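Local coordinates for protein heroin esterase (Rhodococcus sp., PDB 1LZL) that probably hydrolyses the acetyl ester groups of heroin, as an esterase of the alpha/beta hydrolase fold, at residues A[7-18]-A[289-300]; A[203-211]-A[257-265]. All coordinates share one frame; numbering follows the deposited sequence.

Interaction 1: residues A[7-18]-A[289-300]; sequences LDPELAAALTML and FHGSALVATAAV. Unlike the reference sequence in segment 289-300: Ala299 (reference Gly).
Leu11, on the short helix 9-14, drives its forked end into the segment 292-300: CD2 lies 3.6 Å from Val295 CB and also meets Ala298 CB, while CD1 reaches Ser292 CB and Val300 CG1. Ala14 CB adds to this dense patch at Val295 CG2. Beside it, the Phe289 ring is boxed in by leucines. Leu15 CD1 sits over one face as a CH-pi contact, 4.2 Å from the ring centroid, Leu7 CD2 comes in at the edge near the ring plane, and Leu18 CD1 touches CZ obliquely. With chi1 at 57°, CG of Phe289 stands between its own backbone N and carbonyl carbon, a placing that also brings Ser292 CB over the ring centre, 3.5 Å above the plane. The other side is polar and opens to solvent at the exposed Glu10. Glu10 OE1 accepts from Ala299 N at 2.6 Å (168°), 30° out of the carboxylate plane, and one water donates to both Glu10 OE1 and Asp8 OD2 while accepting from Val300 N. Asp8 OD1 meanwhile caps helix 9-14 through Glu10 N. Two carboxylates thus gather at the start of helix 299-315, where the helix dipole would probably steady their negative charge; apolar packing holds the inner side.

Interaction 2: residues A[203-211]-A[257-265]; sequences FVDTPLWHR and MELDPLRDE
Phe203 lays the edge of its ring along the backbone of 258-261: CE2 comes to 3.3 Å from Glu258 O, and CD2 faces Asp260 O in the ring plane. Its CG stands anti to the carbonyl carbon (chi1 -71°), which swings the ring toward this turn and brings CZ to Leu259 CD2. Arg263 reaches the same ring with NH1, 3.6 Å from Phe203 CZ, the guanidinium plane turned 77° from the ring. Its chain starts extended and bends at chi3 (74°); NH1 then donates to Glu258 O at 2.8 Å, while NE and NH2 grip Asp264 OD1, which lies in the guanidinium plane, side-on as a salt bridge. An alanine in place of Arg263 would strip Glu258 O of this donor and Asp264 of its charged mate, and would probably leave the Phe203 ring freer to shift. Pro261 wedges into the other loop, its CD 3.4 Å from Trp209 O and its CG against the His210 backbone. Trp209 crosses the proline at about a right angle, CD1 touching Pro261 CG and Leu262 CG. Thr206 OG1 donates to Trp209 O at 2.8 Å and thereby ties residue 206 to 209 within the loop, while its CB rests on Leu259 O. A water donating to both Pro207 O and Leu259 O bridges the loops. Asp260 OD1 receives Leu262 N from above the carboxylate plane, and OD2 bonds His290 ND1, consistent with the aspartate of a Ser-His-Asp triad. The contact therefore packs the loop between helices 198-202 and 211-222 against the turn that joins strand 252-257 to helix 263-275; Pro261 and Leu262 also touch Met200 of helix 198-202, and Arg263 meets Ser284 of strand 280-285.

In the fold
From the N terminus, residues 7-18 meet 289-300 in interaction 1, closing a loop that takes in all eight strands of the sheet. Within it, interaction 2 closes a much shorter loop, joining 203-211 to 257-265, so the two nest and do not cross. Interaction 1 fastens the N-terminal helix to the segment leading into the last helix, 299-315; interaction 2 ties the connection between helices 198-202 and 211-222 to the turn after strand 252-257. Their centres lie about 14 Å apart, and they meet at the His290-Asp260 pair. Leu18 also packs on Leu208, linking the N-terminal segment to the 203-211 loop near the probable catalytic site.

Interaction 1: residues A[7-18]-A[289-300]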
loop_
_atom_site.group_PDB
_atom_site.type_symbol
_atom_site.label_atom_id
_atom_site.label_comp_id
_atom_site.label_asym_id
_atom_site.label_seq_id
_atom_site.Cartn_x
_atom_site.Cartn_y
_atom_site.Cartn_z
ATOM N N LEU A 7 11.547 -6.748 -20.078
ATOM C CA LEU A 7 11.251 -7.567 -18.934
ATOM C C LEU A 7 12.374 -8.478 -18.515
ATOM O O LEU A 7 13.091 -9.089 -19.312
ATOM C CB LEU A 7 10.037 -8.482 -19.263
ATOM C CG LEU A 7 8.679 -8.000 -18.818
ATOM C CD1 LEU A 7 7.590 -8.958 -19.316
ATOM C CD2 LEU A 7 8.650 -7.896 -17.311
ATOM N N ASP A 8 12.505 -8.612 -17.216
ATOM C CA ASP A 8 13.426 -9.616 -16.698
ATOM C C ASP A 8 13.031 -10.982 -17.217
ATOM O O ASP A 8 11.837 -11.350 -17.091
ATOM C CB ASP A 8 13.310 -9.418 -15.196
ATOM C CG ASP A 8 14.297 -10.255 -14.418
ATOM O OD1 ASP A 8 14.356 -11.473 -14.754
ATOM O OD2 ASP A 8 14.961 -9.738 -13.541
ATOM N N PRO A 9 13.866 -11.783 -17.848
ATOM C CA PRO A 9 13.416 -13.089 -18.354
ATOM C C PRO A 9 12.686 -13.990 -17.369
ATOM O O PRO A 9 11.781 -14.766 -17.725
ATOM C CB PRO A 9 14.759 -13.751 -18.761
ATOM C CG PRO A 9 15.527 -12.554 -19.230
ATOM C CD PRO A 9 15.283 -11.502 -18.177
ATOM N N GLU A 10 13.085 -13.837 -16.104
ATOM C CA GLU A 10 12.512 -14.597 -15.002
ATOM C C GLU A 10 11.040 -14.238 -14.813
ATOM O O GLU A 10 10.171 -15.038 -14.427
ATOM C CB GLU A 10 13.334 -14.336 -13.735
ATOM C CG GLU A 10 14.517 -15.253 -13.526
ATOM C CD GLU A 10 15.016 -15.276 -12.097
ATOM O OE1 GLU A 10 15.282 -14.205 -11.515
ATOM O OE2 GLU A 10 15.149 -16.375 -11.524
ATOM N N LEU A 11 10.710 -12.996 -15.096
ATOM C CA LEU A 11 9.335 -12.518 -14.927
ATOM C C LEU A 11 8.525 -12.854 -16.170
ATOM O O LEU A 11 7.406 -13.347 -16.060
ATOM C CB LEU A 11 9.344 -11.004 -14.696
ATOM C CG LEU A 11 9.886 -10.622 -13.311
ATOM C CD1 LEU A 11 9.847 -9.107 -13.168
ATOM C CD2 LEU A 11 9.116 -11.351 -12.250
ATOM N N ALA A 12 9.137 -12.551 -17.301
ATOM C CA ALA A 12 8.657 -12.787 -18.650
ATOM C C ALA A 12 7.865 -14.080 -18.744
ATOM O O ALA A 12 6.787 -14.152 -19.327
ATOM C CB ALA A 12 9.807 -12.874 -19.654
ATOM N N ALA A 13 8.456 -15.101 -18.152
ATOM C CA ALA A 13 7.892 -16.425 -17.971
ATOM C C ALA A 13 6.493 -16.413 -17.380
ATOM O O ALA A 13 5.490 -16.905 -17.918
ATOM C CB ALA A 13 8.878 -17.186 -17.070
ATOM N N ALA A 14 6.354 -15.811 -16.210
ATOM C CA ALA A 14 5.124 -15.762 -15.442
ATOM C C ALA A 14 4.025 -14.993 -16.160
ATOM O O ALA A 14 2.861 -14.940 -15.740
ATOM C CB ALA A 14 5.454 -15.151 -14.079
ATOM N N LEU A 15 4.332 -14.353 -17.279
ATOM C CA LEU A 15 3.343 -13.506 -17.942
ATOM C C LEU A 15 2.341 -14.250 -18.798
ATOM O O LEU A 15 1.232 -13.754 -19.050
ATOM C CB LEU A 15 4.111 -12.489 -18.795
ATOM C CG LEU A 15 3.455 -11.134 -18.994
ATOM C CD1 LEU A 15 3.562 -10.269 -17.751
ATOM C CD2 LEU A 15 4.082 -10.420 -20.190
ATOM N N THR A 16 2.601 -15.448 -19.330
ATOM C CA THR A 16 1.525 -15.931 -20.205
ATOM C C THR A 16 0.345 -16.451 -19.392
ATOM O O THR A 16 -0.714 -16.595 -19.977
ATOM C CB THR A 16 1.968 -17.051 -21.158
ATOM O OG1 THR A 16 2.771 -17.961 -20.417
ATOM C CG2 THR A 16 2.835 -16.479 -22.265
ATOM N N MET A 17 0.520 -16.693 -18.111
ATOM C CA MET A 17 -0.489 -17.256 -17.228
ATOM C C MET A 17 -1.360 -16.152 -16.618
ATOM O O MET A 17 -2.559 -16.320 -16.324
ATOM C CB MET A 17 0.217 -18.086 -16.158
ATOM C CG MET A 17 0.824 -19.385 -16.659
ATOM S SD MET A 17 2.254 -19.217 -17.744
ATOM C CE MET A 17 3.360 -18.239 -16.711
ATOM N N LEU A 18 -0.716 -14.999 -16.454
ATOM C CA LEU A 18 -1.303 -13.814 -15.831
ATOM C C LEU A 18 -2.697 -13.469 -16.344
ATOM O O LEU A 18 -3.036 -13.067 -17.449
ATOM C CB LEU A 18 -0.354 -12.624 -16.005
ATOM C CG LEU A 18 0.556 -12.372 -14.804
ATOM C CD1 LEU A 18 1.820 -11.618 -15.197
ATOM C CD2 LEU A 18 -0.209 -11.602 -13.738
ATOM N N PHE A 289 7.222 -5.177 -13.499
ATOM C CA PHE A 289 5.911 -4.595 -13.861
ATOM C C PHE A 289 5.116 -4.425 -12.559
ATOM O O PHE A 289 5.516 -4.901 -11.506
ATOM C CB PHE A 289 5.188 -5.431 -14.922
ATOM C CG PHE A 289 4.932 -6.883 -14.566
ATOM C CD1 PHE A 289 3.835 -7.226 -13.790
ATOM C CD2 PHE A 289 5.778 -7.901 -15.000
ATOM C CE1 PHE A 289 3.604 -8.550 -13.468
ATOM C CE2 PHE A 289 5.563 -9.236 -14.685
ATOM C CZ PHE A 289 4.475 -9.551 -13.899
ATOM N N HIS A 290 3.928 -3.758 -12.708
ATOM C CA HIS A 290 3.089 -3.619 -11.522
ATOM C C HIS A 290 2.676 -4.940 -10.904
ATOM O O HIS A 290 1.928 -5.680 -11.561
ATOM C CB HIS A 290 1.840 -2.826 -11.899
ATOM C CG HIS A 290 1.025 -2.496 -10.669
ATOM N ND1 HIS A 290 1.262 -1.368 -9.934
ATOM C CD2 HIS A 290 -0.041 -3.115 -10.091
ATOM C CE1 HIS A 290 0.385 -1.302 -8.917
ATOM N NE2 HIS A 290 -0.415 -2.353 -9.005
ATOM N N GLY A 291 3.073 -5.282 -9.682
ATOM C CA GLY A 291 2.719 -6.586 -9.115
ATOM C C GLY A 291 3.685 -7.706 -9.485
ATOM O O GLY A 291 3.409 -8.866 -9.101
ATOM N N SER A 292 4.808 -7.431 -10.159
ATOM C CA SER A 292 5.728 -8.560 -10.417
ATOM C C SER A 292 6.346 -9.142 -9.161
ATOM O O SER A 292 6.902 -10.281 -9.139
ATOM C CB SER A 292 6.782 -8.153 -11.461
ATOM O OG SER A 292 7.599 -7.076 -10.997
ATOM N N ALA A 293 6.267 -8.402 -8.031
ATOM C CA ALA A 293 6.669 -8.999 -6.749
ATOM C C ALA A 293 5.884 -10.267 -6.451
ATOM O O ALA A 293 6.328 -11.106 -5.678
ATOM C CB ALA A 293 6.444 -7.997 -5.627
ATOM N N LEU A 294 4.689 -10.419 -7.032
ATOM C CA LEU A 294 3.980 -11.698 -6.830
ATOM C C LEU A 294 4.774 -12.891 -7.359
ATOM O O LEU A 294 4.547 -14.043 -6.912
ATOM C CB LEU A 294 2.612 -11.599 -7.496
ATOM C CG LEU A 294 1.532 -10.765 -6.807
ATOM C CD1 LEU A 294 0.349 -10.578 -7.749
ATOM C CD2 LEU A 294 1.044 -11.342 -5.481
ATOM N N VAL A 295 5.682 -12.696 -8.289
ATOM C CA VAL A 295 6.591 -13.736 -8.785
ATOM C C VAL A 295 7.770 -13.784 -7.832
ATOM O O VAL A 295 8.821 -13.214 -8.056
ATOM C CB VAL A 295 7.032 -13.449 -10.221
ATOM C CG1 VAL A 295 7.744 -14.665 -10.838
ATOM C CG2 VAL A 295 5.870 -13.033 -11.111
ATOM N N ALA A 296 7.552 -14.438 -6.702
ATOM C CA ALA A 296 8.410 -14.213 -5.538
ATOM C C ALA A 296 9.757 -14.898 -5.713
ATOM O O ALA A 296 10.737 -14.575 -5.083
ATOM C CB ALA A 296 7.727 -14.656 -4.243
ATOM N N THR A 297 9.759 -15.880 -6.586
ATOM C CA THR A 297 10.935 -16.666 -6.887
ATOM C C THR A 297 11.943 -15.926 -7.733
ATOM O O THR A 297 13.132 -16.253 -7.709
ATOM C CB THR A 297 10.434 -17.967 -7.576
ATOM O OG1 THR A 297 9.584 -17.676 -8.693
ATOM C CG2 THR A 297 9.572 -18.656 -6.534
ATOM N N ALA A 298 11.534 -14.915 -8.497
ATOM C CA ALA A 298 12.469 -14.198 -9.358
ATOM C C ALA A 298 13.542 -13.489 -8.549
ATOM O O ALA A 298 13.215 -12.977 -7.469
ATOM C CB ALA A 298 11.667 -13.191 -10.188
ATOM N N ALA A 299 14.791 -13.462 -9.076
ATOM C CA ALA A 299 15.825 -12.797 -8.262
ATOM C C ALA A 299 15.496 -11.322 -8.003
ATOM O O ALA A 299 15.791 -10.875 -6.896
ATOM C CB ALA A 299 17.189 -12.955 -8.913
ATOM N N VAL A 300 14.913 -10.611 -8.971
ATOM C CA VAL A 300 14.621 -9.168 -8.786
ATOM C C VAL A 300 13.541 -8.985 -7.725
ATOM O O VAL A 300 13.604 -7.994 -6.968
ATOM C CB VAL A 300 14.222 -8.463 -10.094
ATOM C CG1 VAL A 300 12.877 -8.972 -10.652
ATOM C CG2 VAL A 300 14.187 -6.946 -9.902
HETATM O O HOH W 1 15.097 -11.572 -11.700
#

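Interaction 2: residues A[203-211]-A[257-265]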
loop_
_atom_site.group_PDB
_atom_site.type_symbol
_atom_site.label_atom_id
_atom_site.label_comp_id
_atom_site.label_asym_id
_atom_site.label_seq_id
_atom_site.Cartn_x
_atom_site.Cartn_y
_atom_site.Cartn_z
ATOM N N PHE A 203 1.558 3.665 -20.901
ATOM C CA PHE A 203 1.360 2.279 -20.510
ATOM C C PHE A 203 -0.135 1.950 -20.526
ATOM O O PHE A 203 -0.812 2.015 -19.491
ATOM C CB PHE A 203 1.997 2.009 -19.132
ATOM C CG PHE A 203 3.528 2.002 -19.178
ATOM C CD1 PHE A 203 4.267 1.858 -20.344
ATOM C CD2 PHE A 203 4.239 2.126 -17.988
ATOM C CE1 PHE A 203 5.661 1.835 -20.342
ATOM C CE2 PHE A 203 5.632 2.090 -17.970
ATOM C CZ PHE A 203 6.357 1.942 -19.140
ATOM N N VAL A 204 -0.659 1.642 -21.710
ATOM C CA VAL A 204 -2.071 1.416 -21.990
ATOM C C VAL A 204 -2.448 -0.053 -21.924
ATOM O O VAL A 204 -3.675 -0.342 -21.719
ATOM C CB VAL A 204 -2.432 1.989 -23.373
ATOM C CG1 VAL A 204 -2.192 3.493 -23.452
ATOM C CG2 VAL A 204 -1.649 1.272 -24.490
ATOM N N ASP A 205 -1.518 -1.002 -21.995
ATOM C CA ASP A 205 -1.826 -2.425 -21.856
ATOM C C ASP A 205 -0.689 -3.222 -21.269
ATOM O O ASP A 205 -0.450 -4.361 -21.640
ATOM C CB ASP A 205 -2.285 -3.003 -23.203
ATOM C CG ASP A 205 -2.988 -4.346 -23.063
ATOM O OD1 ASP A 205 -3.752 -4.569 -22.071
ATOM O OD2 ASP A 205 -2.756 -5.207 -23.967
ATOM N N THR A 206 0.004 -2.606 -20.298
ATOM C CA THR A 206 1.045 -3.284 -19.526
ATOM C C THR A 206 0.476 -4.310 -18.585
ATOM O O THR A 206 -0.760 -4.358 -18.341
ATOM C CB THR A 206 1.823 -2.205 -18.734
ATOM O OG1 THR A 206 0.917 -1.159 -18.286
ATOM C CG2 THR A 206 2.872 -1.582 -19.634
ATOM N N PRO A 207 1.228 -5.246 -18.048
ATOM C CA PRO A 207 0.729 -6.302 -17.175
ATOM C C PRO A 207 0.070 -5.745 -15.895
ATOM O O PRO A 207 0.622 -4.838 -15.274
ATOM C CB PRO A 207 2.003 -7.071 -16.851
ATOM C CG PRO A 207 2.904 -6.860 -18.037
ATOM C CD PRO A 207 2.688 -5.393 -18.347
ATOM N N LEU A 208 -1.097 -6.313 -15.585
ATOM C CA LEU A 208 -1.903 -6.123 -14.403
ATOM C C LEU A 208 -2.462 -4.727 -14.267
ATOM O O LEU A 208 -3.686 -4.543 -14.033
ATOM C CB LEU A 208 -1.084 -6.528 -13.168
ATOM C CG LEU A 208 -0.728 -8.025 -13.141
ATOM C CD1 LEU A 208 -0.104 -8.337 -11.794
ATOM C CD2 LEU A 208 -1.976 -8.831 -13.459
ATOM N N TRP A 209 -1.669 -3.651 -14.329
ATOM C CA TRP A 209 -2.151 -2.278 -14.229
ATOM C C TRP A 209 -1.776 -1.562 -15.518
ATOM O O TRP A 209 -0.722 -1.863 -16.081
ATOM C CB TRP A 209 -1.570 -1.529 -13.041
ATOM C CG TRP A 209 -2.467 -0.433 -12.487
ATOM C CD1 TRP A 209 -2.246 0.898 -12.398
ATOM C CD2 TRP A 209 -3.783 -0.655 -11.923
ATOM N NE1 TRP A 209 -3.320 1.555 -11.816
ATOM C CE2 TRP A 209 -4.256 0.605 -11.532
ATOM C CE3 TRP A 209 -4.527 -1.829 -11.756
ATOM C CZ2 TRP A 209 -5.527 0.757 -10.932
ATOM C CZ3 TRP A 209 -5.798 -1.664 -11.162
ATOM C CH2 TRP A 209 -6.267 -0.408 -10.774
ATOM N N HIS A 210 -2.617 -0.614 -15.865
ATOM C CA HIS A 210 -2.545 0.051 -17.167
ATOM C C HIS A 210 -3.478 1.232 -17.098
ATOM O O HIS A 210 -4.316 1.357 -16.166
ATOM C CB HIS A 210 -2.853 -0.913 -18.310
ATOM C CG HIS A 210 -4.109 -1.723 -18.132
ATOM N ND1 HIS A 210 -4.103 -3.104 -18.113
ATOM C CD2 HIS A 210 -5.394 -1.312 -17.934
ATOM C CE1 HIS A 210 -5.354 -3.503 -17.921
ATOM N NE2 HIS A 210 -6.128 -2.437 -17.825
ATOM N N ARG A 211 -3.383 2.100 -18.103
ATOM C CA ARG A 211 -4.167 3.317 -18.075
ATOM C C ARG A 211 -5.683 3.031 -18.002
ATOM O O ARG A 211 -6.369 3.692 -17.202
ATOM C CB ARG A 211 -3.793 4.156 -19.283
ATOM C CG ARG A 211 -4.461 5.538 -19.209
ATOM C CD ARG A 211 -4.120 6.305 -20.491
ATOM N NE ARG A 211 -4.858 7.571 -20.439
ATOM C CZ ARG A 211 -4.409 8.626 -19.780
ATOM N NH1 ARG A 211 -3.250 8.625 -19.126
ATOM N NH2 ARG A 211 -5.109 9.755 -19.744
ATOM N N MET A 257 8.171 0.194 -10.286
ATOM C CA MET A 257 8.487 -0.844 -11.253
ATOM C C MET A 257 8.562 -0.235 -12.645
ATOM O O MET A 257 7.875 0.724 -12.939
ATOM C CB MET A 257 7.452 -1.958 -11.201
ATOM C CG MET A 257 7.264 -2.543 -9.814
ATOM S SD MET A 257 8.676 -3.474 -9.209
ATOM C CE MET A 257 8.840 -2.908 -7.537
ATOM N N GLU A 258 9.413 -0.845 -13.488
ATOM C CA GLU A 258 9.680 -0.221 -14.784
ATOM C C GLU A 258 8.455 -0.055 -15.685
ATOM O O GLU A 258 8.248 0.997 -16.275
ATOM C CB GLU A 258 10.738 -1.081 -15.490
ATOM C CG GLU A 258 11.109 -0.452 -16.832
ATOM C CD GLU A 258 12.224 -1.127 -17.595
ATOM O OE1 GLU A 258 13.163 -1.627 -16.943
ATOM O OE2 GLU A 258 12.154 -1.108 -18.867
ATOM N N LEU A 259 7.690 -1.131 -15.824
ATOM C CA LEU A 259 6.586 -1.214 -16.763
ATOM C C LEU A 259 5.257 -0.978 -16.069
ATOM O O LEU A 259 4.190 -1.363 -16.557
ATOM C CB LEU A 259 6.582 -2.581 -17.481
ATOM C CG LEU A 259 7.818 -2.857 -18.336
ATOM C CD1 LEU A 259 7.665 -4.186 -19.041
ATOM C CD2 LEU A 259 8.049 -1.775 -19.381
ATOM N N ASP A 260 5.254 -0.285 -14.935
ATOM C CA ASP A 260 4.060 0.114 -14.206
ATOM C C ASP A 260 3.596 1.493 -14.583
ATOM O O ASP A 260 4.367 2.504 -14.529
ATOM C CB ASP A 260 4.418 0.069 -12.717
ATOM C CG ASP A 260 3.275 0.298 -11.761
ATOM O OD1 ASP A 260 2.154 0.646 -12.202
ATOM O OD2 ASP A 260 3.512 0.077 -10.564
ATOM N N PRO A 261 2.343 1.744 -14.956
ATOM C CA PRO A 261 1.881 3.101 -15.227
ATOM C C PRO A 261 2.068 4.025 -14.006
ATOM O O PRO A 261 2.172 5.234 -14.167
ATOM C CB PRO A 261 0.358 2.955 -15.430
ATOM C CG PRO A 261 0.062 1.531 -15.295
ATOM C CD PRO A 261 1.292 0.709 -15.120
ATOM N N LEU A 262 2.094 3.508 -12.794
ATOM C CA LEU A 262 2.283 4.305 -11.573
ATOM C C LEU A 262 3.730 4.720 -11.380
ATOM O O LEU A 262 4.036 5.463 -10.414
ATOM C CB LEU A 262 1.846 3.454 -10.378
ATOM C CG LEU A 262 0.372 3.001 -10.379
ATOM C CD1 LEU A 262 0.091 2.097 -9.196
ATOM C CD2 LEU A 262 -0.536 4.216 -10.376
ATOM N N ARG A 263 4.651 4.248 -12.213
ATOM C CA ARG A 263 6.080 4.484 -11.937
ATOM C C ARG A 263 6.413 5.949 -11.788
ATOM O O ARG A 263 7.077 6.381 -10.831
ATOM C CB ARG A 263 6.863 3.860 -13.122
ATOM C CG ARG A 263 8.380 4.031 -13.007
ATOM C CD ARG A 263 8.963 3.752 -14.423
ATOM N NE ARG A 263 8.690 4.867 -15.303
ATOM C CZ ARG A 263 8.657 4.767 -16.651
ATOM N NH1 ARG A 263 8.862 3.590 -17.238
ATOM N NH2 ARG A 263 8.406 5.869 -17.348
ATOM N N ASP A 264 5.993 6.780 -12.758
ATOM C CA ASP A 264 6.476 8.154 -12.727
ATOM C C ASP A 264 5.877 8.888 -11.539
ATOM O O ASP A 264 6.626 9.693 -10.938
ATOM C CB ASP A 264 6.103 8.904 -14.015
ATOM C CG ASP A 264 6.835 8.408 -15.244
ATOM O OD1 ASP A 264 7.698 7.510 -15.158
ATOM O OD2 ASP A 264 6.507 8.928 -16.333
ATOM N N GLU A 265 4.607 8.690 -11.161
ATOM C CA GLU A 265 4.085 9.481 -10.034
ATOM C C GLU A 265 4.792 9.073 -8.760
ATOM O O GLU A 265 4.959 9.866 -7.845
ATOM C CB GLU A 265 2.562 9.324 -9.976
ATOM C CG GLU A 265 2.058 7.964 -9.533
ATOM C CD GLU A 265 0.630 7.729 -10.052
ATOM O OE1 GLU A 265 0.469 7.792 -11.287
ATOM O OE2 GLU A 265 -0.297 7.511 -9.234
HETATM O O HOH W 2 2.638 -2.979 -15.041
#